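Local coordinates for protein possible prolidase (Bifidobacterium longum NCC2705, PDB 2P9B) that probably hydrolyses carbon-nitrogen bonds other than peptide bonds, as a member of the amidohydrolase family with its TIM-barrel fold, at residues A[177-182]-A[188-193]; A[204-209]-A[227-232]; A[231-236]-A[259-264]; A[245-250]-A[254-259]; A[290-295]-A[380-385]. All coordinates share one frame; numbering follows the deposited sequence.

Contact 1. Residues A[177-182]-A[188-193]; sequences IALTSG and RTAVAQ
Ala190, on the inner face of helix 184-196, rests its CB between Ile177 and Leu179, joining a short strand to the helix that follows it in this amidohydrolase of the TIM-barrel clan. The strand, 177-178, pairs in parallel with strand 166-167, and the chain then turns through residues 179-182 before entering the helix. No hydrogen bond crosses the contact; it rests on apolar contacts around one small methyl. Ile177 comes at it with its branch methyl: chi1 of -67° sets CG1 beside the backbone N and swings CG2 anti to that nitrogen, up against the helix, where CG2 lies 3.7 Å from Ala190 CB. The longer arm of Ile177 runs past the helix backbone, its CD1 4.1 Å from Ala190 O. Leu179 starts out alongside the helix, but its CG lies beside the backbone N (chi1 -61°), and this carries one tip methyl to the same target. Beyond the strand, the turn is held by Glu186, whose carboxylate accepts hydrogen bonds from Thr180 N and Ser181 OG. Gln193, one turn past Ala190, marks the exposed margin: its side chain brings OE1 to 4.3 Å from Ile177 CG2, a loose contact. Met166 touches both Leu179 and Ala190 from strand 166-167. Leu179 CD2 completes the cradle, 3.8 Å from Ala190 CB.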
# COMPACT_ATOMS: atom_id res chain seq x y z
N ILE A 177 18.03 -8.43 -6.80
CA ILE A 177 19.21 -9.07 -6.25
C ILE A 177 18.95 -10.51 -6.66
O ILE A 177 18.02 -11.15 -6.19
CB ILE A 177 19.27 -8.95 -4.71
CG1 ILE A 177 19.47 -7.48 -4.32
CG2 ILE A 177 20.42 -9.78 -4.18
CD1 ILE A 177 19.47 -7.24 -2.83
N ALA A 178 19.78 -11.00 -7.58
CA ALA A 178 19.62 -12.33 -8.12
C ALA A 178 20.11 -13.46 -7.22
O ALA A 178 21.25 -13.46 -6.77
CB ALA A 178 20.32 -12.42 -9.48
N LEU A 179 19.22 -14.41 -6.96
CA LEU A 179 19.54 -15.58 -6.16
C LEU A 179 19.65 -16.69 -7.20
O LEU A 179 18.65 -17.11 -7.78
CB LEU A 179 18.42 -15.87 -5.16
CG LEU A 179 18.14 -14.76 -4.15
CD1 LEU A 179 17.02 -15.19 -3.21
CD2 LEU A 179 19.40 -14.44 -3.37
N THR A 180 20.87 -17.15 -7.44
CA THR A 180 21.10 -18.18 -8.45
C THR A 180 21.61 -19.52 -7.94
O THR A 180 21.59 -20.50 -8.69
CB THR A 180 22.11 -17.68 -9.49
OG1 THR A 180 23.36 -17.42 -8.84
CG2 THR A 180 21.62 -16.39 -10.15
N SER A 181 22.06 -19.57 -6.69
CA SER A 181 22.58 -20.82 -6.14
C SER A 181 21.50 -21.68 -5.51
O SER A 181 21.66 -22.90 -5.40
CB SER A 181 23.66 -20.53 -5.11
OG SER A 181 23.10 -20.03 -3.91
N GLY A 182 20.40 -21.06 -5.09
CA GLY A 182 19.31 -21.79 -4.48
C GLY A 182 19.53 -22.16 -3.02
O GLY A 182 18.68 -22.79 -2.39
N ARG A 188 20.42 -15.44 2.66
CA ARG A 188 20.66 -14.70 3.90
C ARG A 188 21.67 -13.59 3.66
O ARG A 188 21.55 -12.49 4.21
CB ARG A 188 21.17 -15.64 5.00
CG ARG A 188 21.21 -15.00 6.39
CD ARG A 188 21.72 -15.98 7.45
NE ARG A 188 20.76 -17.05 7.75
CZ ARG A 188 19.70 -16.91 8.53
NH1 ARG A 188 19.43 -15.75 9.11
NH2 ARG A 188 18.90 -17.95 8.74
N THR A 189 22.68 -13.87 2.85
CA THR A 189 23.70 -12.87 2.55
C THR A 189 23.08 -11.73 1.75
O THR A 189 23.41 -10.56 1.96
CB THR A 189 24.86 -13.48 1.73
OG1 THR A 189 25.51 -14.49 2.51
CG2 THR A 189 25.87 -12.41 1.36
N ALA A 190 22.18 -12.06 0.84
CA ALA A 190 21.54 -11.05 0.02
C ALA A 190 20.67 -10.11 0.84
O ALA A 190 20.72 -8.90 0.67
CB ALA A 190 20.71 -11.72 -1.07
N VAL A 191 19.87 -10.67 1.75
CA VAL A 191 19.01 -9.83 2.58
C VAL A 191 19.87 -8.95 3.50
O VAL A 191 19.52 -7.81 3.77
CB VAL A 191 18.03 -10.69 3.42
CG1 VAL A 191 18.79 -11.56 4.40
CG2 VAL A 191 17.04 -9.79 4.15
N ALA A 192 21.01 -9.48 3.95
CA ALA A 192 21.89 -8.71 4.82
C ALA A 192 22.40 -7.47 4.08
O ALA A 192 22.57 -6.40 4.67
CB ALA A 192 23.07 -9.57 5.26
N GLN A 193 22.65 -7.63 2.78
CA GLN A 193 23.12 -6.53 1.95
C GLN A 193 22.07 -5.42 1.94
O GLN A 193 22.40 -4.24 2.04
CB GLN A 193 23.41 -7.01 0.53
CG GLN A 193 24.44 -8.12 0.46
CD GLN A 193 24.79 -8.55 -0.96
OE1 GLN A 193 23.91 -8.87 -1.76
NE2 GLN A 193 26.08 -8.56 -1.27

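Contact 2. Residues A[204-209]-A[227-232]; sequences IAATGG and EQMRAI
Ile204, Met229 and Ile232 form a buried, wholly apolar strand-to-helix contact, in which helix 226-238 lies against the end of strand 202-205 and the turn just beyond it. Ile204 carries most of it with both of its branches. Its longer arm meets Ile232 tip to tip: Ile204 CD1 stands 3.5 Å from Ile232 CG2, tighter than usual carbon contact, and 3.8 Å from Ile232 CD1, the arm's end facing two methyls of one residue at once. The shorter branch takes a different partner. With chi1 at -56°, CG2 of Ile204 is thrown anti to the backbone N and lies 4.1 Å from CG of Met229, a selenomethionine in this crystal, whose side chain crosses it obliquely. Met229 SE itself lies against Ala206 CB at 3.8 Å, and the bend at chi3 (-78°) brings Met229 CE to 4.2 Å from the same methyl. An alanine in place of Ile204 would take away both branches and is likely to open a gap in which the ends of Ile232 and Met229 could shift. Ser256 and Ala259 of helix 250-259 also touch Met229, while Ala187 of helix 184-196 touches Ile232, so helix 226-238 is packed between other helices as well as on the strand. Strand 202-205 and the strand after the helix, 243-247, are parallel neighbours: this is the beta-alpha-beta crossover from which TIM barrels are built.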
# COMPACT_ATOMS: atom_id res chain seq x y z
N ILE A 204 10.28 -10.33 -1.79
CA ILE A 204 10.76 -11.57 -2.39
C ILE A 204 9.79 -11.97 -3.49
O ILE A 204 8.58 -11.79 -3.34
CB ILE A 204 10.77 -12.74 -1.37
CG1 ILE A 204 11.59 -12.38 -0.13
CG2 ILE A 204 11.34 -13.99 -2.01
CD1 ILE A 204 11.43 -13.38 1.01
N ALA A 205 10.31 -12.49 -4.60
CA ALA A 205 9.46 -12.98 -5.68
C ALA A 205 9.42 -14.49 -5.46
O ALA A 205 10.37 -15.20 -5.80
CB ALA A 205 10.08 -12.64 -7.03
N ALA A 206 8.34 -14.98 -4.87
CA ALA A 206 8.21 -16.42 -4.60
C ALA A 206 7.84 -17.17 -5.87
O ALA A 206 8.17 -18.35 -6.02
CB ALA A 206 7.14 -16.65 -3.54
N THR A 207 7.17 -16.48 -6.78
CA THR A 207 6.72 -17.07 -8.03
C THR A 207 6.91 -16.08 -9.18
O THR A 207 7.44 -14.98 -8.99
CB THR A 207 5.22 -17.39 -7.96
OG1 THR A 207 4.50 -16.17 -7.80
CG2 THR A 207 4.93 -18.29 -6.78
N GLY A 208 6.47 -16.48 -10.37
CA GLY A 208 6.55 -15.61 -11.53
C GLY A 208 5.40 -14.62 -11.43
O GLY A 208 4.68 -14.63 -10.43
N GLY A 209 5.21 -13.79 -12.45
CA GLY A 209 4.14 -12.81 -12.41
C GLY A 209 2.76 -13.25 -12.87
O GLY A 209 2.53 -14.43 -13.13
N GLU A 227 13.21 -23.04 2.20
CA GLU A 227 14.50 -22.86 2.86
C GLU A 227 15.12 -21.51 2.56
O GLU A 227 15.70 -20.87 3.44
CB GLU A 227 15.47 -23.98 2.45
CG GLU A 227 15.02 -25.38 2.84
CD GLU A 227 14.29 -26.12 1.72
OE1 GLU A 227 13.26 -25.62 1.24
OE2 GLU A 227 14.76 -27.20 1.33
N GLN A 228 15.01 -21.08 1.31
CA GLN A 228 15.55 -19.79 0.90
C GLN A 228 14.82 -18.65 1.59
O GLN A 228 15.44 -17.74 2.14
CB GLN A 228 15.42 -19.60 -0.61
CG GLN A 228 16.46 -20.31 -1.45
CD GLN A 228 16.16 -20.19 -2.93
OE1 GLN A 228 15.14 -20.69 -3.41
NE2 GLN A 228 17.04 -19.51 -3.66
N MSE A 229 13.49 -18.69 1.54
CA MSE A 229 12.69 -17.64 2.14
C MSE A 229 12.71 -17.65 3.66
O MSE A 229 12.53 -16.61 4.30
CB MSE A 229 11.24 -17.71 1.63
CG MSE A 229 11.11 -17.43 0.13
SE MSE A 229 9.32 -17.23 -0.54
CE MSE A 229 8.85 -19.05 -0.61
N ARG A 230 12.93 -18.82 4.26
CA ARG A 230 12.99 -18.90 5.71
C ARG A 230 14.23 -18.16 6.18
O ARG A 230 14.22 -17.50 7.22
CB ARG A 230 13.04 -20.36 6.19
CG ARG A 230 13.07 -20.48 7.70
CD ARG A 230 13.26 -21.91 8.21
NE ARG A 230 12.10 -22.78 8.02
CZ ARG A 230 11.95 -23.61 6.99
NH1 ARG A 230 12.89 -23.69 6.05
NH2 ARG A 230 10.87 -24.37 6.91
N ALA A 231 15.31 -18.27 5.41
CA ALA A 231 16.56 -17.61 5.76
C ALA A 231 16.39 -16.10 5.62
O ALA A 231 16.89 -15.33 6.44
CB ALA A 231 17.70 -18.10 4.86
N ILE A 232 15.68 -15.68 4.58
CA ILE A 232 15.43 -14.26 4.34
C ILE A 232 14.57 -13.69 5.46
O ILE A 232 14.87 -12.63 6.00
CB ILE A 232 14.72 -14.05 2.98
CG1 ILE A 232 15.68 -14.41 1.84
CG2 ILE A 232 14.27 -12.60 2.85
CD1 ILE A 232 15.02 -14.42 0.47

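Contact 3. Residues A[231-236]-A[259-264]; sequences AICDEA and AGVDTI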
# COMPACT_ATOMS: atom_id res chain seq x y z
N ALA A 231 15.31 -18.27 5.41
CA ALA A 231 16.56 -17.61 5.76
C ALA A 231 16.39 -16.10 5.62
O ALA A 231 16.89 -15.33 6.44
CB ALA A 231 17.70 -18.10 4.86
N ILE A 232 15.68 -15.68 4.58
CA ILE A 232 15.43 -14.26 4.34
C ILE A 232 14.57 -13.69 5.46
O ILE A 232 14.87 -12.63 6.00
CB ILE A 232 14.72 -14.05 2.98
CG1 ILE A 232 15.68 -14.41 1.84
CG2 ILE A 232 14.27 -12.60 2.85
CD1 ILE A 232 15.02 -14.42 0.47
N CYS A 233 13.50 -14.39 5.81
CA CYS A 233 12.61 -13.92 6.86
C CYS A 233 13.27 -13.89 8.23
O CYS A 233 13.08 -12.95 8.99
CB CYS A 233 11.35 -14.79 6.91
SG CYS A 233 10.27 -14.53 5.50
N ASP A 234 14.06 -14.92 8.54
CA ASP A 234 14.74 -14.97 9.84
C ASP A 234 15.64 -13.75 10.00
O ASP A 234 15.60 -13.07 11.03
CB ASP A 234 15.58 -16.24 9.95
CG ASP A 234 16.35 -16.32 11.25
OD1 ASP A 234 15.71 -16.35 12.33
OD2 ASP A 234 17.60 -16.35 11.21
N GLU A 235 16.43 -13.47 8.98
CA GLU A 235 17.36 -12.35 9.00
C GLU A 235 16.65 -11.00 9.07
O GLU A 235 17.01 -10.14 9.87
CB GLU A 235 18.25 -12.40 7.75
CG GLU A 235 19.46 -11.49 7.79
CD GLU A 235 20.40 -11.80 8.94
OE1 GLU A 235 20.64 -13.00 9.21
OE2 GLU A 235 20.90 -10.85 9.57
N ALA A 236 15.63 -10.81 8.24
CA ALA A 236 14.90 -9.55 8.24
C ALA A 236 14.23 -9.29 9.59
O ALA A 236 14.28 -8.19 10.13
CB ALA A 236 13.85 -9.55 7.14
N ALA A 259 7.62 -20.14 5.36
CA ALA A 259 8.88 -19.45 5.62
C ALA A 259 8.74 -18.33 6.65
O ALA A 259 9.72 -17.94 7.29
CB ALA A 259 9.46 -18.90 4.32
N GLY A 260 7.53 -17.79 6.79
CA GLY A 260 7.31 -16.72 7.75
C GLY A 260 7.13 -15.34 7.14
O GLY A 260 7.31 -14.33 7.82
N VAL A 261 6.77 -15.30 5.86
CA VAL A 261 6.55 -14.04 5.16
C VAL A 261 5.38 -13.30 5.80
O VAL A 261 4.34 -13.89 6.09
CB VAL A 261 6.24 -14.29 3.65
CG1 VAL A 261 5.78 -13.01 2.97
CG2 VAL A 261 7.47 -14.82 2.96
N ASP A 262 5.56 -12.00 6.03
CA ASP A 262 4.54 -11.18 6.67
C ASP A 262 3.36 -10.77 5.79
O ASP A 262 2.24 -10.65 6.27
CB ASP A 262 5.22 -9.97 7.26
CG ASP A 262 6.35 -10.37 8.17
OD1 ASP A 262 6.07 -10.85 9.28
OD2 ASP A 262 7.52 -10.23 7.76
N THR A 263 3.62 -10.55 4.50
CA THR A 263 2.54 -10.18 3.59
C THR A 263 2.64 -10.94 2.28
O THR A 263 3.73 -11.14 1.75
CB THR A 263 2.56 -8.66 3.26
OG1 THR A 263 3.78 -8.34 2.57
CG2 THR A 263 2.45 -7.83 4.52
N ILE A 264 1.49 -11.37 1.79
CA ILE A 264 1.43 -12.08 0.52
C ILE A 264 0.84 -11.09 -0.48
O ILE A 264 -0.24 -10.55 -0.24
CB ILE A 264 0.50 -13.31 0.59
CG1 ILE A 264 1.03 -14.32 1.62
CG2 ILE A 264 0.35 -13.93 -0.79
CD1 ILE A 264 2.38 -14.93 1.26
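Cys233 presses its short side chain into the bend where helix 250-259 ends, and this one residue supplies nearly all the close packing from helix 226-238. Its CB lies 3.6 Å from Ala259 O, while SG, set beside its own backbone N by a chi1 of -71°, reaches forward along the turn. There the sulfur is 3.6 Å from both Gly260 C and Val261 N, and 3.8 Å from Val261 CG2, so it packs on a peptide unit and on one methyl at once. Val243 of the neighbouring strand also touches Cys233 and adds to its burial.

The flank and far face of the helix are looser. Asp234 and Glu235 touch nothing in residues 259-264 and are partly exposed; both carboxylates are instead in salt bridges with Arg188 of helix 184-196.

The close fit probably depends on the backbone of Gly260. Its phi of 106° would jam a CB against the carbonyl O of Ala259, and that CB would also point at Cys233. Two bonds back into the last helical turn complete a Schellman motif, here ending helix 250-259 and turning the chain toward strand 263-264 of the barrel.

Contact 4. Residues A[245-250]-A[254-259]; sequences AHAQSP and RRSLLA
Arg254 N donates to Pro250 O over 2.8 Å at a near-straight 160°, an early i to i+4 bond of helix 250-259. The helix follows closely on strand 243-247, and Ser249 is its N-cap, its OG bonded to Gly252 N. Where the helix folds back over the strand, the side-chain contact narrows to Ala245 and Ser256. Ser256 has OG beside its own backbone N (chi1 -64°), which brings this oxygen to 3.5 Å from Ala245 CB; the Ser256 CB stands 4.0 Å from the same methyl. Ala247 CB, two residues on along the same face of the strand, is more distant at 4.4 Å from Ser256 OG. The buried hydroxyl is not left to carbon alone, since it hydrogen-bonds to Gly252 O within the helix. Arg254 meets the first residue of its own helix with its root, CB lying 3.2 Å from Pro250 O; the extended chain then leads away to a salt bridge between NE and Glu273. Strand 243-247, helix 250-259 and strand 263-264 form a beta-alpha-beta unit of the barrel. Arg255 packs on Val226 of helix 226-238, Leu257 meets helix 272-279, and strand 243-247 runs parallel between strands 202-205 and 263-264.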
# COMPACT_ATOMS: atom_id res chain seq x y z
N ALA A 245 6.04 -11.17 -0.01
CA ALA A 245 6.38 -12.10 -1.07
C ALA A 245 5.29 -12.06 -2.12
O ALA A 245 4.11 -12.11 -1.80
CB ALA A 245 6.51 -13.51 -0.51
N HIS A 246 5.71 -11.92 -3.36
CA HIS A 246 4.77 -11.89 -4.45
C HIS A 246 4.58 -13.36 -4.84
O HIS A 246 5.54 -14.08 -5.12
CB HIS A 246 5.35 -11.02 -5.57
CG HIS A 246 5.48 -11.70 -6.90
ND1 HIS A 246 4.38 -12.02 -7.67
CD2 HIS A 246 6.57 -12.06 -7.61
CE1 HIS A 246 4.80 -12.54 -8.81
NE2 HIS A 246 6.12 -12.58 -8.80
N ALA A 247 3.33 -13.82 -4.80
CA ALA A 247 3.01 -15.20 -5.14
C ALA A 247 1.63 -15.26 -5.77
O ALA A 247 0.68 -14.70 -5.23
CB ALA A 247 3.05 -16.06 -3.88
N GLN A 248 1.54 -15.91 -6.92
CA GLN A 248 0.27 -16.04 -7.63
C GLN A 248 -0.19 -17.48 -7.82
O GLN A 248 -0.90 -17.81 -8.78
CB GLN A 248 0.32 -15.31 -8.99
CG GLN A 248 1.64 -15.41 -9.76
CD GLN A 248 1.95 -16.80 -10.29
OE1 GLN A 248 2.02 -17.03 -11.50
NE2 GLN A 248 2.15 -17.74 -9.38
N SER A 249 0.21 -18.35 -6.89
CA SER A 249 -0.16 -19.76 -6.95
C SER A 249 -0.22 -20.29 -5.53
O SER A 249 0.51 -19.84 -4.65
CB SER A 249 0.87 -20.56 -7.74
OG SER A 249 2.10 -20.65 -7.03
N PRO A 250 -1.10 -21.27 -5.28
CA PRO A 250 -1.22 -21.84 -3.93
C PRO A 250 0.11 -22.38 -3.40
O PRO A 250 0.41 -22.25 -2.21
CB PRO A 250 -2.26 -22.94 -4.11
CG PRO A 250 -3.13 -22.40 -5.19
CD PRO A 250 -2.13 -21.83 -6.17
N ARG A 254 1.79 -21.02 -0.11
CA ARG A 254 2.08 -21.98 0.95
C ARG A 254 3.53 -21.90 1.42
O ARG A 254 3.79 -21.81 2.62
CB ARG A 254 1.77 -23.40 0.48
CG ARG A 254 1.83 -24.46 1.57
CD ARG A 254 1.19 -25.75 1.10
NE ARG A 254 1.11 -26.75 2.17
CZ ARG A 254 2.15 -27.45 2.62
NH1 ARG A 254 3.36 -27.27 2.11
NH2 ARG A 254 1.97 -28.33 3.60
N ARG A 255 4.47 -21.92 0.48
CA ARG A 255 5.88 -21.85 0.82
C ARG A 255 6.23 -20.54 1.51
O ARG A 255 7.01 -20.53 2.47
CB ARG A 255 6.75 -22.00 -0.43
CG ARG A 255 6.66 -23.35 -1.10
CD ARG A 255 7.66 -23.46 -2.23
NE ARG A 255 7.53 -24.72 -2.96
CZ ARG A 255 8.36 -25.12 -3.92
NH1 ARG A 255 9.39 -24.35 -4.26
NH2 ARG A 255 8.17 -26.28 -4.53
N SER A 256 5.66 -19.45 1.03
CA SER A 256 5.93 -18.13 1.61
C SER A 256 5.45 -18.09 3.06
O SER A 256 6.17 -17.61 3.93
CB SER A 256 5.21 -17.04 0.81
OG SER A 256 5.72 -16.96 -0.51
N LEU A 257 4.24 -18.57 3.30
CA LEU A 257 3.67 -18.58 4.63
C LEU A 257 4.49 -19.47 5.57
O LEU A 257 4.74 -19.11 6.72
CB LEU A 257 2.21 -19.05 4.58
CG LEU A 257 1.23 -18.07 3.93
CD1 LEU A 257 -0.16 -18.68 3.84
CD2 LEU A 257 1.20 -16.78 4.73
N LEU A 258 4.91 -20.63 5.07
CA LEU A 258 5.71 -21.55 5.88
C LEU A 258 7.02 -20.89 6.28
O LEU A 258 7.48 -21.04 7.41
CB LEU A 258 5.99 -22.84 5.10
CG LEU A 258 4.84 -23.85 4.96
CD1 LEU A 258 5.19 -24.90 3.91
CD2 LEU A 258 4.59 -24.51 6.31
N ALA A 259 7.62 -20.14 5.36
CA ALA A 259 8.88 -19.45 5.62
C ALA A 259 8.74 -18.33 6.65
O ALA A 259 9.72 -17.94 7.29
CB ALA A 259 9.46 -18.90 4.32

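Contact 5. Residues A[290-295]-A[380-385]; sequences ALIPTL and AVNASI
The carboxamide of Asn382 is the one flat side-chain group that meets the other segment, and it is touched only loosely, by the end methyl of Ile292; Ile74 and Ala76 of strand 68-78 pack on the same residue. No aromatic ring takes part. The contact belongs to the TIM-barrel fold of the amidohydrolases: helix 371-385 brings its last turn against strand 290-292, the axes of the short segments passing 10.2 Å apart at an angle of 118°. Ala290 points at the helix and Ile292 sets off to the side but brings its end nearer, whereas Leu291 between them turns away to Ala333 of helix 313-335. Because the helix also reaches strand 68-78, and Ile385 touches Thr263, its C-terminal end probably packs against the starts of barrel strands, near the bottom of the barrel. Ile292 bends at chi2 (-65°), and its CD1 comes to 4.2 Å from Ile385 CD1, methyl against methyl. Ile292 also touches a cluster with His77, His79 and Asp345 that could be an unoccupied metal site, though this is unconfirmed. At the other end of the strand Ile385 meets Ala290. Its chi1 of -66° places CG1 beside the backbone N and CG2 anti to it, and both branches lie over one side of the methyl: Ala290 CB is 3.7 Å from Ile385 CD1, 3.8 Å from CG1 and 4.0 Å from CG2.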
# COMPACT_ATOMS: atom_id res chain seq x y z
N ALA A 290 -0.54 -11.25 6.35
CA ALA A 290 -1.64 -10.51 5.76
C ALA A 290 -1.64 -10.69 4.25
O ALA A 290 -0.63 -11.07 3.67
CB ALA A 290 -1.53 -9.02 6.11
N LEU A 291 -2.78 -10.42 3.63
CA LEU A 291 -2.92 -10.54 2.19
C LEU A 291 -3.10 -9.16 1.55
O LEU A 291 -3.89 -8.36 2.04
CB LEU A 291 -4.13 -11.41 1.85
CG LEU A 291 -4.51 -11.53 0.37
CD1 LEU A 291 -3.42 -12.27 -0.39
CD2 LEU A 291 -5.82 -12.26 0.24
N ILE A 292 -2.37 -8.90 0.47
CA ILE A 292 -2.48 -7.63 -0.27
C ILE A 292 -2.84 -8.07 -1.69
O ILE A 292 -1.97 -8.25 -2.54
CB ILE A 292 -1.14 -6.85 -0.32
CG1 ILE A 292 -0.53 -6.73 1.09
CG2 ILE A 292 -1.38 -5.43 -0.85
CD1 ILE A 292 -1.35 -5.92 2.05
N PRO A 293 -4.14 -8.26 -1.98
CA PRO A 293 -4.61 -8.70 -3.30
C PRO A 293 -4.08 -7.97 -4.53
O PRO A 293 -3.85 -8.59 -5.56
CB PRO A 293 -6.13 -8.58 -3.19
CG PRO A 293 -6.39 -8.80 -1.73
CD PRO A 293 -5.29 -7.97 -1.10
N THR A 294 -3.88 -6.66 -4.42
CA THR A 294 -3.40 -5.85 -5.54
C THR A 294 -4.22 -6.14 -6.80
O THR A 294 -3.67 -6.38 -7.88
CB THR A 294 -1.90 -6.10 -5.83
OG1 THR A 294 -1.73 -7.39 -6.43
CG2 THR A 294 -1.10 -6.06 -4.55
N LEU A 295 -5.54 -6.11 -6.66
CA LEU A 295 -6.43 -6.38 -7.78
C LEU A 295 -6.18 -5.42 -8.94
O LEU A 295 -6.34 -5.78 -10.10
CB LEU A 295 -7.89 -6.31 -7.34
CG LEU A 295 -8.28 -7.32 -6.26
CD1 LEU A 295 -9.76 -7.19 -5.94
CD2 LEU A 295 -7.96 -8.73 -6.74
N ALA A 380 -6.50 1.98 8.69
CA ALA A 380 -6.15 1.27 9.92
C ALA A 380 -5.48 -0.08 9.69
O ALA A 380 -4.44 -0.36 10.28
CB ALA A 380 -7.39 1.10 10.78
N VAL A 381 -6.08 -0.93 8.85
CA VAL A 381 -5.50 -2.24 8.61
C VAL A 381 -4.13 -2.14 7.94
O VAL A 381 -3.18 -2.78 8.39
CB VAL A 381 -6.42 -3.16 7.76
CG1 VAL A 381 -5.80 -4.54 7.63
CG2 VAL A 381 -7.81 -3.26 8.41
N ASN A 382 -4.02 -1.33 6.88
CA ASN A 382 -2.74 -1.14 6.20
C ASN A 382 -1.68 -0.66 7.20
O ASN A 382 -0.54 -1.10 7.16
CB ASN A 382 -2.87 -0.09 5.07
CG ASN A 382 -2.97 -0.71 3.67
OD1 ASN A 382 -3.12 0.02 2.67
ND2 ASN A 382 -2.88 -2.03 3.58
N ALA A 383 -2.07 0.25 8.10
CA ALA A 383 -1.14 0.77 9.09
C ALA A 383 -0.62 -0.35 9.98
O ALA A 383 0.58 -0.43 10.24
CB ALA A 383 -1.82 1.85 9.95
N SER A 384 -1.51 -1.22 10.44
CA SER A 384 -1.10 -2.34 11.28
C SER A 384 -0.21 -3.29 10.49
O SER A 384 0.83 -3.74 10.97
CB SER A 384 -2.32 -3.11 11.81
OG SER A 384 -3.09 -2.31 12.68
N ILE A 385 -0.61 -3.58 9.26
CA ILE A 385 0.16 -4.48 8.42
C ILE A 385 1.58 -3.97 8.21
O ILE A 385 2.53 -4.74 8.29
CB ILE A 385 -0.53 -4.69 7.06
CG1 ILE A 385 -1.86 -5.42 7.26
CG2 ILE A 385 0.37 -5.47 6.12
CD1 ILE A 385 -2.70 -5.55 6.01

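From the N terminus, contact 1 closes first, a short loop joining strand 177-178 to helix 184-196. Contact 2 follows in series, tying strand 202-205 to helix 226-238, and contact 3 starts on that same helix, sharing Ala231 and Ile232, to reach the end of helix 250-259. Contact 4 closes a smaller loop within the span of contact 3 and shares Ala259 with it. Contacts 1 and 3 touch through charged side chains of their helices. Contact 5 comes last and closes the longest loop, over 84 residues. Contacts 2 to 5 all reach the parallel strands 202-205, 243-247, 263-264 and 290-292; contact 5 brings helix 371-385 to the last of them.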